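Local coordinates for protein putative oxidoreductase (Magnetospirillum magnetotacticum, PDB 3C1A) that is a putative oxidoreductase of the GFO/IDH/MocA family that probably binds NAD(P) through its Rossmann fold, at residues 276-279 against 280-283; 133-136 against 137-140; 285-288 against 289-293; 125-128 against 129-132. All blocks are in the same frame, centred on the assembly; numbering follows the deposited sequence. Where two conformers were deposited one is given.

How the interactions relate
Four local contacts, coming along the chain in the order 4, 2, 1, 3, trace how the nucleotide-binding domain and its partner domain are joined. Interaction 4 leads out of strand 123-126, at one edge of the parallel Rossmann sheet, and runs directly into interaction 2 on helix 133-140, beside the large mixed sheet; their centres lie about 12 Å apart. The chain returns on helix 279-290, whose start is interaction 1 and whose far end is interaction 3, with about 14 Å between centres. Interaction 1 touches all three others and lies about 9 Å from interaction 4, between centres, whereas interactions 2 and 3 do not touch. Outgoing and returning chains thus pack together at the domain junction.

Interaction 1: residues 276-279 against 280-283; sequences DEMP and LTRA
Glu277 and Arg282 meet beside the opening turn of helix 279-290, at the loose edge of a contact whose tight part is backbone. Two successive carbonyls make that tight part. The carbonyl of Met278, a selenomethionine in this crystal, accepts Arg282 N through its atom O at 2.9 Å, and Pro279 O takes Ala283 N at the same 2.9 Å. Thr281 closes in on the turn, its CB 3.5 Å from Met278 O. This is the usual start of an alpha-helix: Met278 holds the N-cap position, and Pro279 follows it where the first turn needs no amide hydrogen. The helix lies against the Rossmann domain, with Leu280 packing on Tyr25 and Thr28 of helix 25-31. Toward the solvent side the fit relaxes. With CG anti to the backbone N (chi1 -177°) and the chain extended, Glu277 brings its carboxylate over the base of Arg282, CD standing 3.8 Å from Arg282 CB. Glu277 OE1 reaches the edge of the guanidinium at NH1, a weak, 3.4 Å salt bridge between planes turned 85° apart. Each group has a stronger partner: Arg285 for Glu277, Glu136 for Arg282. Were Glu277 an alanine, the neighbouring guanidinium groups of Arg282 and Arg285 would probably lose the carboxylate they share, leaving their like charges close together with less to offset them.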
loop_
_atom_site.group_PDB
_atom_site.type_symbol
_atom_site.label_atom_id
_atom_site.label_comp_id
_atom_site.label_asym_id
_atom_site.label_seq_id
_atom_site.Cartn_x
_atom_site.Cartn_y
_atom_site.Cartn_z
ATOM N N ASP A 276 5.892 -16.393 -7.663
ATOM C CA ASP A 276 7.014 -15.541 -7.266
ATOM C C ASP A 276 7.067 -14.120 -7.883
ATOM O O ASP A 276 8.045 -13.418 -7.681
ATOM C CB ASP A 276 8.319 -16.316 -7.462
ATOM C CG ASP A 276 8.442 -17.507 -6.480
ATOM O OD1 ASP A 276 8.735 -17.263 -5.283
ATOM O OD2 ASP A 276 8.237 -18.667 -6.901
ATOM N N GLU A 277 6.033 -13.697 -8.600
ATOM C CA GLU A 277 6.038 -12.340 -9.116
ATOM C C GLU A 277 6.166 -11.378 -7.951
ATOM O O GLU A 277 5.519 -11.548 -6.916
ATOM C CB GLU A 277 4.798 -12.020 -9.953
ATOM C CG GLU A 277 4.835 -10.610 -10.550
ATOM C CD GLU A 277 3.690 -10.312 -11.493
ATOM O OE1 GLU A 277 2.631 -10.931 -11.370
ATOM O OE2 GLU A 277 3.849 -9.457 -12.382
HETATM N N MSE A 278 7.025 -10.374 -8.102
HETATM C CA MSE A 278 7.165 -9.365 -7.069
HETATM C C MSE A 278 5.934 -8.474 -6.950
HETATM O O MSE A 278 5.344 -8.074 -7.943
HETATM C CB MSE A 278 8.414 -8.538 -7.268
HETATM C CG MSE A 278 9.536 -9.109 -6.438
HETATM SE SE MSE A 278 10.794 -7.743 -6.284
HETATM C CE MSE A 278 11.350 -7.820 -7.877
ATOM N N PRO A 279 5.494 -8.205 -5.717
ATOM C CA PRO A 279 4.297 -7.380 -5.606
ATOM C C PRO A 279 4.325 -6.083 -6.410
ATOM O O PRO A 279 3.344 -5.783 -7.091
ATOM C CB PRO A 279 4.195 -7.102 -4.102
ATOM C CG PRO A 279 4.866 -8.291 -3.470
ATOM C CD PRO A 279 5.980 -8.662 -4.406
ATOM N N LEU A 280 5.406 -5.304 -6.328
ATOM C CA LEU A 280 5.441 -4.026 -7.048
ATOM C C LEU A 280 5.419 -4.231 -8.555
ATOM O O LEU A 280 4.850 -3.430 -9.291
ATOM C CB LEU A 280 6.637 -3.179 -6.631
ATOM C CG LEU A 280 6.800 -1.807 -7.269
ATOM C CD1 LEU A 280 5.603 -0.959 -6.946
ATOM C CD2 LEU A 280 8.096 -1.156 -6.769
ATOM N N THR A 281 6.074 -5.278 -9.027
ATOM C CA THR A 281 6.010 -5.597 -10.431
ATOM C C THR A 281 4.562 -5.872 -10.826
ATOM O O THR A 281 4.083 -5.337 -11.828
ATOM C CB THR A 281 6.933 -6.765 -10.790
ATOM O OG1 THR A 281 8.292 -6.417 -10.470
ATOM C CG2 THR A 281 6.801 -7.101 -12.251
ATOM N N ARG A 282 3.845 -6.642 -10.001
ATOM C CA ARG A 282 2.431 -6.912 -10.221
ATOM C C ARG A 282 1.568 -5.688 -10.241
ATOM O O ARG A 282 0.729 -5.562 -11.115
ATOM C CB ARG A 282 1.905 -7.850 -9.150
ATOM C CG ARG A 282 0.516 -8.418 -9.431
ATOM C CD ARG A 282 0.335 -9.698 -8.644
ATOM N NE ARG A 282 -1.025 -10.180 -8.766
ATOM C CZ ARG A 282 -1.402 -11.148 -9.588
ATOM N NH1 ARG A 282 -0.530 -11.767 -10.381
ATOM N NH2 ARG A 282 -2.677 -11.502 -9.616
ATOM N N ALA A 283 1.764 -4.790 -9.264
ATOM C CA ALA A 283 1.027 -3.518 -9.188
ATOM C C ALA A 283 1.131 -2.666 -10.457
ATOM O O ALA A 283 0.112 -2.236 -11.015
ATOM C CB ALA A 283 1.511 -2.715 -7.982
#

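Interaction 2: residues 133-136 against 137-140; sequences PAWE and ALKA
Lys139 lies across the indole of Trp135, one helical turn earlier, in a CH-pi contact. Its CG sits over one face, 4.2 Å from the centroid of the five-membered ring of Trp135, and the chain then bends at chi3 (-69°), carrying CE to within 3.4 Å of Trp135 NE1. The bend draws the ammonium group back toward the nitrogen edge of the indole, where one carboxylate, that of Asp182, receives both Lys139 NZ and Trp135 NE1. Apolar contact comes from Leu138, whose two methyls, CD1 and CD2, both reach Trp135 CZ3 at 3.9 Å, at the far end of the indole from NE1. The helical backbone bonds set the spacing of these side chains. They run from each amide to the carbonyl four residues back, as from Lys139 N to Trp135 O at 2.9 Å. Ala137, Leu138 and Ala140 bond in the same way to Pro133, Ala134 and Glu136. Helix 133-140 turns its Trp135 and Leu138 side to Leu234 of strand 229-238 and Met245 of strand 242-246, while Trp135 also packs on Met179 and Leu183 of helix 168-184.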
loop_
_atom_site.group_PDB
_atom_site.type_symbol
_atom_site.label_atom_id
_atom_site.label_comp_id
_atom_site.label_asym_id
_atom_site.label_seq_id
_atom_site.Cartn_x
_atom_site.Cartn_y
_atom_site.Cartn_z
ATOM N N PRO A 133 1.251 -11.830 -4.622
ATOM C CA PRO A 133 0.659 -13.164 -4.819
ATOM C C PRO A 133 0.397 -14.014 -3.555
ATOM O O PRO A 133 -0.497 -14.833 -3.564
ATOM C CB PRO A 133 1.683 -13.866 -5.727
ATOM C CG PRO A 133 2.315 -12.724 -6.474
ATOM C CD PRO A 133 2.462 -11.650 -5.454
ATOM N N ALA A 134 1.150 -13.804 -2.487
ATOM C CA ALA A 134 0.914 -14.517 -1.254
ATOM C C ALA A 134 -0.436 -14.121 -0.606
ATOM O O ALA A 134 -1.113 -14.974 -0.040
ATOM C CB ALA A 134 2.079 -14.280 -0.290
ATOM N N TRP A 135 -0.823 -12.839 -0.704
ATOM C CA TRP A 135 -2.070 -12.325 -0.127
ATOM C C TRP A 135 -3.249 -12.848 -0.936
ATOM O O TRP A 135 -4.256 -13.296 -0.392
ATOM C CB TRP A 135 -2.062 -10.788 -0.097
ATOM C CG TRP A 135 -3.336 -10.224 0.418
ATOM C CD1 TRP A 135 -4.224 -9.482 -0.263
ATOM C CD2 TRP A 135 -3.854 -10.371 1.740
ATOM N NE1 TRP A 135 -5.284 -9.143 0.547
ATOM C CE2 TRP A 135 -5.075 -9.690 1.785
ATOM C CE3 TRP A 135 -3.410 -11.041 2.891
ATOM C CZ2 TRP A 135 -5.858 -9.670 2.917
ATOM C CZ3 TRP A 135 -4.185 -11.007 4.013
ATOM C CH2 TRP A 135 -5.397 -10.333 4.024
ATOM N N GLU A 136 -3.082 -12.816 -2.248
ATOM C CA GLU A 136 -4.045 -13.403 -3.161
ATOM C C GLU A 136 -4.250 -14.908 -2.883
ATOM O O GLU A 136 -5.387 -15.383 -2.853
ATOM C CB GLU A 136 -3.609 -13.131 -4.602
ATOM C CG GLU A 136 -3.601 -11.621 -4.958
ATOM C CD GLU A 136 -2.894 -11.297 -6.264
ATOM O OE1 GLU A 136 -2.657 -12.225 -7.058
ATOM O OE2 GLU A 136 -2.562 -10.109 -6.491
ATOM N N ALA A 137 -3.151 -15.627 -2.644
ATOM C CA ALA A 137 -3.180 -17.062 -2.269
ATOM C C ALA A 137 -3.836 -17.306 -0.896
ATOM O O ALA A 137 -4.559 -18.284 -0.732
ATOM C CB ALA A 137 -1.803 -17.645 -2.279
ATOM N N LEU A 138 -3.590 -16.425 0.082
ATOM C CA LEU A 138 -4.238 -16.512 1.386
ATOM C C LEU A 138 -5.739 -16.303 1.252
ATOM O O LEU A 138 -6.532 -17.086 1.801
ATOM C CB LEU A 138 -3.661 -15.475 2.383
ATOM C CG LEU A 138 -4.209 -15.416 3.825
ATOM C CD1 LEU A 138 -3.189 -14.725 4.803
ATOM C CD2 LEU A 138 -5.586 -14.698 3.887
ATOM N N LYS A 139 -6.152 -15.261 0.526
ATOM C CA LYS A 139 -7.578 -15.067 0.298
ATOM C C LYS A 139 -8.230 -16.237 -0.433
ATOM O O LYS A 139 -9.346 -16.625 -0.089
ATOM C CB LYS A 139 -7.878 -13.753 -0.408
ATOM C CG LYS A 139 -7.517 -12.559 0.436
ATOM C CD LYS A 139 -8.114 -11.279 -0.120
ATOM C CE LYS A 139 -7.444 -10.894 -1.443
ATOM N NZ LYS A 139 -7.948 -9.602 -1.981
ATOM N N ALA A 140 -7.520 -16.837 -1.398
ATOM C CA ALA A 140 -8.053 -17.998 -2.124
ATOM C C ALA A 140 -8.295 -19.227 -1.234
ATOM O O ALA A 140 -9.126 -20.099 -1.585
ATOM C CB ALA A 140 -7.127 -18.379 -3.295
#

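Interaction 3: residues 285-288 against 289-293; sequences RLFA and GAVRQ
Phe287 and Val291 touch one turn apart, near the C-terminal end of helix 279-290. Val291 CG2 stands over one face of the phenyl ring, offset toward its rim, with Phe287 CE2 4.2 Å away. The same methyl lies 3.5 Å from Phe287 O, so it is lodged between the ring and the backbone that carries it. Phe287 has CG anti to its own amide nitrogen (chi1 170°), which carries the ring to where one face meets Val291 CG2. Around this pair the backbone bonding changes character. Gly289 N still bonds to Arg285 O, four residues back, at 3.0 Å. Ala290 N instead points chiefly at Phe287 O, three back, at 2.9 Å, approaching from above the carbonyl plane, and keeps only a weak bond to Leu286 O. Val291 N makes a weak bond to Ala288 O at 3.3 Å. A water that donates to Ala288 O at 2.7 Å and accepts from Arg292 N at 3.2 Å carries the linkage one residue further. Beyond it, the Arg292 guanidinium pairs with Glu71 and also bonds to Ser9 O. Phe287 meets Leu13 and Ala72, Val291 meets Val11 and Ala72, and Ala290 meets Trp124, so these residues face strands 11-17, 72-76 and 123-126: a helix lying on one face of the parallel sheet, as in the layered alpha/beta architecture of Rossmann domains.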
loop_
_atom_site.group_PDB
_atom_site.type_symbol
_atom_site.label_atom_id
_atom_site.label_comp_id
_atom_site.label_asym_id
_atom_site.label_seq_id
_atom_site.Cartn_x
_atom_site.Cartn_y
_atom_site.Cartn_z
ATOM N N ARG A 285 2.481 -3.685 -13.452
ATOM C CA ARG A 285 2.026 -4.461 -14.622
ATOM C C ARG A 285 0.512 -4.409 -14.792
ATOM O O ARG A 285 0.017 -4.062 -15.858
ATOM C CB ARG A 285 2.497 -5.914 -14.527
ATOM C CG ARG A 285 2.163 -6.754 -15.768
ATOM C CD ARG A 285 2.575 -8.202 -15.632
ATOM N NE ARG A 285 2.062 -8.797 -14.411
ATOM C CZ ARG A 285 0.853 -9.313 -14.278
ATOM N NH1 ARG A 285 0.021 -9.338 -15.311
ATOM N NH2 ARG A 285 0.490 -9.819 -13.114
ATOM N N LEU A 286 -0.223 -4.745 -13.740
ATOM C CA LEU A 286 -1.675 -4.662 -13.757
ATOM C C LEU A 286 -2.196 -3.263 -14.045
ATOM O O LEU A 286 -3.103 -3.083 -14.872
ATOM C CB LEU A 286 -2.258 -5.162 -12.447
ATOM C CG LEU A 286 -2.104 -6.675 -12.246
ATOM C CD1 LEU A 286 -2.644 -7.017 -10.829
ATOM C CD2 LEU A 286 -2.775 -7.466 -13.372
ATOM N N PHE A 287 -1.643 -2.268 -13.366
ATOM C CA PHE A 287 -2.076 -0.879 -13.541
ATOM C C PHE A 287 -1.877 -0.492 -15.001
ATOM O O PHE A 287 -2.813 -0.071 -15.633
ATOM C CB PHE A 287 -1.317 0.082 -12.617
ATOM C CG PHE A 287 -1.549 1.517 -12.915
ATOM C CD1 PHE A 287 -2.741 2.146 -12.533
ATOM C CD2 PHE A 287 -0.579 2.275 -13.566
ATOM C CE1 PHE A 287 -2.977 3.493 -12.845
ATOM C CE2 PHE A 287 -0.807 3.670 -13.845
ATOM C CZ PHE A 287 -1.975 4.255 -13.518
ATOM N N ALA A 288 -0.687 -0.698 -15.539
ATOM C CA ALA A 288 -0.429 -0.297 -16.939
ATOM C C ALA A 288 -1.408 -1.015 -17.855
ATOM O O ALA A 288 -1.930 -0.432 -18.816
ATOM C CB ALA A 288 1.015 -0.540 -17.341
ATOM N N GLY A 289 -1.720 -2.264 -17.505
ATOM C CA GLY A 289 -2.668 -3.074 -18.268
ATOM C C GLY A 289 -4.117 -2.642 -18.233
ATOM O O GLY A 289 -4.894 -3.005 -19.117
ATOM N N ALA A 290 -4.490 -1.866 -17.230
ATOM C CA ALA A 290 -5.841 -1.400 -17.105
ATOM C C ALA A 290 -6.045 0.004 -17.691
ATOM O O ALA A 290 -7.178 0.473 -17.817
ATOM C CB ALA A 290 -6.255 -1.493 -15.675
ATOM N N VAL A 291 -4.969 0.683 -18.103
ATOM C CA VAL A 291 -5.064 2.106 -18.420
ATOM C C VAL A 291 -6.052 2.300 -19.593
ATOM O O VAL A 291 -6.920 3.158 -19.532
ATOM C CB VAL A 291 -3.639 2.740 -18.709
ATOM C CG1 VAL A 291 -3.760 4.066 -19.470
ATOM C CG2 VAL A 291 -2.852 2.949 -17.389
ATOM N N ARG A 292 -5.889 1.495 -20.629
ATOM C CA ARG A 292 -6.679 1.600 -21.848
ATOM C C ARG A 292 -7.988 0.817 -21.784
ATOM O O ARG A 292 -8.798 0.898 -22.702
ATOM C CB ARG A 292 -5.870 1.114 -23.043
ATOM C CG ARG A 292 -4.578 1.863 -23.242
ATOM C CD ARG A 292 -3.793 1.306 -24.369
ATOM N NE ARG A 292 -2.612 2.124 -24.592
ATOM C CZ ARG A 292 -1.544 1.766 -25.274
ATOM N NH1 ARG A 292 -1.460 0.579 -25.853
ATOM N NH2 ARG A 292 -0.547 2.622 -25.394
ATOM N N GLN A 293 -8.190 0.061 -20.715
ATOM C CA GLN A 293 -9.435 -0.659 -20.477
ATOM C C GLN A 293 -9.697 -0.627 -18.987
ATOM O O GLN A 293 -9.451 -1.612 -18.277
ATOM C CB GLN A 293 -9.337 -2.087 -20.987
ATOM C CG GLN A 293 -10.670 -2.813 -20.895
ATOM C CD GLN A 293 -10.667 -4.157 -21.608
ATOM O OE1 GLN A 293 -10.777 -5.207 -20.970
ATOM N NE2 GLN A 293 -10.547 -4.132 -22.932
HETATM O O HOH W 1 -3.504 -0.584 -20.944
#

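Interaction 4: residues 125-128 against 129-132; sequences VEHT and QLFN
The exit from the last strand of the Rossmann sheet toward the second domain is a compact turn in which His127 and Thr128 meet Leu130 and Phe131. Strand 123-126 ends in an inverse gamma turn centred on Glu126, and a short 3-10 segment follows. Leu130 N bonds to His127 O at 3.0 Å and Phe131 N to Thr128 O at 3.0 Å, the i to i+3 bonds of the 3-10 turn. Phe131, with CG anti to its carbonyl carbon (chi1 -64°), folds its ring back toward the strand. Its CD2 lies 3.4 Å from His127 O, and Val125 O meets the ring edge in plane, 4.0 Å from Phe131 CE2. Leu130 CD1 approaches His127 CB at 4.0 Å, while Val125 CG1 lies over one imidazole face. The turn is also braced by polar side chains. Thr128 OG1 donates to Glu126 OE2 at 2.8 Å on the syn side, 30° out of the carboxylate plane, and Asn132 ND2 reaches Gln129 OE1 at 2.6 Å. With a valine in place of Thr128, the Glu126 carboxylate would probably lose this donor and be freer to turn. His127 ND1 pairs with Ser299, and Gln129 NE2 bonds to a bound tetraethylene glycol, probably from the crystallisation liquor, which may mark a pocket. Asn132 OD1 bonds to Ala134 N, capping helix 133-140; the whole is a strand-to-helix connection linking the Rossmann fold to the second domain of a GFO/IDH/MocA protein.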
loop_
_atom_site.group_PDB
_atom_site.type_symbol
_atom_site.label_atom_id
_atom_site.label_comp_id
_atom_site.label_asym_id
_atom_site.label_seq_id
_atom_site.Cartn_x
_atom_site.Cartn_y
_atom_site.Cartn_z
ATOM N N VAL A 125 -4.745 3.080 -5.742
ATOM C CA VAL A 125 -3.785 3.373 -4.703
ATOM C C VAL A 125 -2.810 2.175 -4.545
ATOM O O VAL A 125 -3.219 1.016 -4.520
ATOM C CB VAL A 125 -4.441 3.708 -3.397
ATOM C CG1 VAL A 125 -3.383 3.945 -2.314
ATOM C CG2 VAL A 125 -5.373 4.936 -3.588
ATOM N N GLU A 126 -1.522 2.480 -4.457
ATOM C CA GLU A 126 -0.472 1.457 -4.376
ATOM C C GLU A 126 -0.296 0.910 -2.955
ATOM O O GLU A 126 0.600 1.325 -2.213
ATOM C CB GLU A 126 0.876 1.979 -4.913
ATOM C CG GLU A 126 1.765 0.880 -5.551
ATOM C CD GLU A 126 2.695 0.164 -4.555
ATOM O OE1 GLU A 126 3.534 0.851 -3.920
ATOM O OE2 GLU A 126 2.610 -1.090 -4.444
ATOM N N HIS A 127 -1.172 -0.006 -2.593
ATOM C CA HIS A 127 -1.134 -0.717 -1.306
ATOM C C HIS A 127 -0.501 -2.038 -1.667
ATOM O O HIS A 127 -1.140 -2.941 -2.193
ATOM C CB HIS A 127 -2.516 -0.967 -0.739
ATOM C CG HIS A 127 -3.243 0.257 -0.268
ATOM N ND1 HIS A 127 -4.459 0.626 -0.789
ATOM C CD2 HIS A 127 -2.960 1.160 0.707
ATOM C CE1 HIS A 127 -4.884 1.717 -0.178
ATOM N NE2 HIS A 127 -3.977 2.080 0.711
ATOM N N THR A 128 0.772 -2.133 -1.421
ATOM C CA THR A 128 1.566 -3.190 -2.038
ATOM C C THR A 128 1.050 -4.605 -1.715
ATOM O O THR A 128 1.153 -5.511 -2.538
ATOM C CB THR A 128 2.999 -3.042 -1.597
ATOM O OG1 THR A 128 3.382 -1.671 -1.783
ATOM C CG2 THR A 128 3.915 -3.949 -2.408
ATOM N N GLN A 129 0.522 -4.804 -0.511
ATOM C CA GLN A 129 0.110 -6.156 -0.116
ATOM C C GLN A 129 -1.024 -6.650 -0.985
ATOM O O GLN A 129 -1.169 -7.837 -1.204
ATOM C CB GLN A 129 -0.354 -6.224 1.343
ATOM C CG GLN A 129 -0.474 -7.706 1.819
ATOM C CD GLN A 129 0.870 -8.294 2.054
ATOM O OE1 GLN A 129 1.414 -9.007 1.198
ATOM N NE2 GLN A 129 1.468 -7.955 3.192
ATOM N N LEU A 130 -1.855 -5.737 -1.443
ATOM C CA LEU A 130 -3.000 -6.127 -2.223
ATOM C C LEU A 130 -2.626 -6.578 -3.640
ATOM O O LEU A 130 -3.490 -7.016 -4.370
ATOM C CB LEU A 130 -4.006 -4.993 -2.267
ATOM C CG LEU A 130 -4.482 -4.498 -0.912
ATOM C CD1 LEU A 130 -5.552 -3.472 -1.144
ATOM C CD2 LEU A 130 -5.031 -5.637 -0.079
ATOM N N PHE A 131 -1.341 -6.446 -4.010
ATOM C CA PHE A 131 -0.792 -6.914 -5.272
ATOM C C PHE A 131 0.221 -8.037 -5.042
ATOM O O PHE A 131 0.985 -8.377 -5.932
ATOM C CB PHE A 131 -0.083 -5.739 -5.990
ATOM C CG PHE A 131 -1.001 -4.626 -6.377
ATOM C CD1 PHE A 131 -1.778 -4.712 -7.530
ATOM C CD2 PHE A 131 -1.119 -3.497 -5.581
ATOM C CE1 PHE A 131 -2.618 -3.673 -7.905
ATOM C CE2 PHE A 131 -1.963 -2.448 -5.972
ATOM C CZ PHE A 131 -2.720 -2.555 -7.118
ATOM N N ASN A 132 0.268 -8.577 -3.826
ATOM C CA ASN A 132 1.216 -9.631 -3.485
ATOM C C ASN A 132 0.593 -10.987 -3.791
ATOM O O ASN A 132 -0.488 -11.289 -3.284
ATOM C CB ASN A 132 1.546 -9.506 -1.993
ATOM C CG ASN A 132 2.583 -10.512 -1.531
ATOM O OD1 ASN A 132 2.953 -11.435 -2.260
ATOM N ND2 ASN A 132 3.020 -10.368 -0.287
#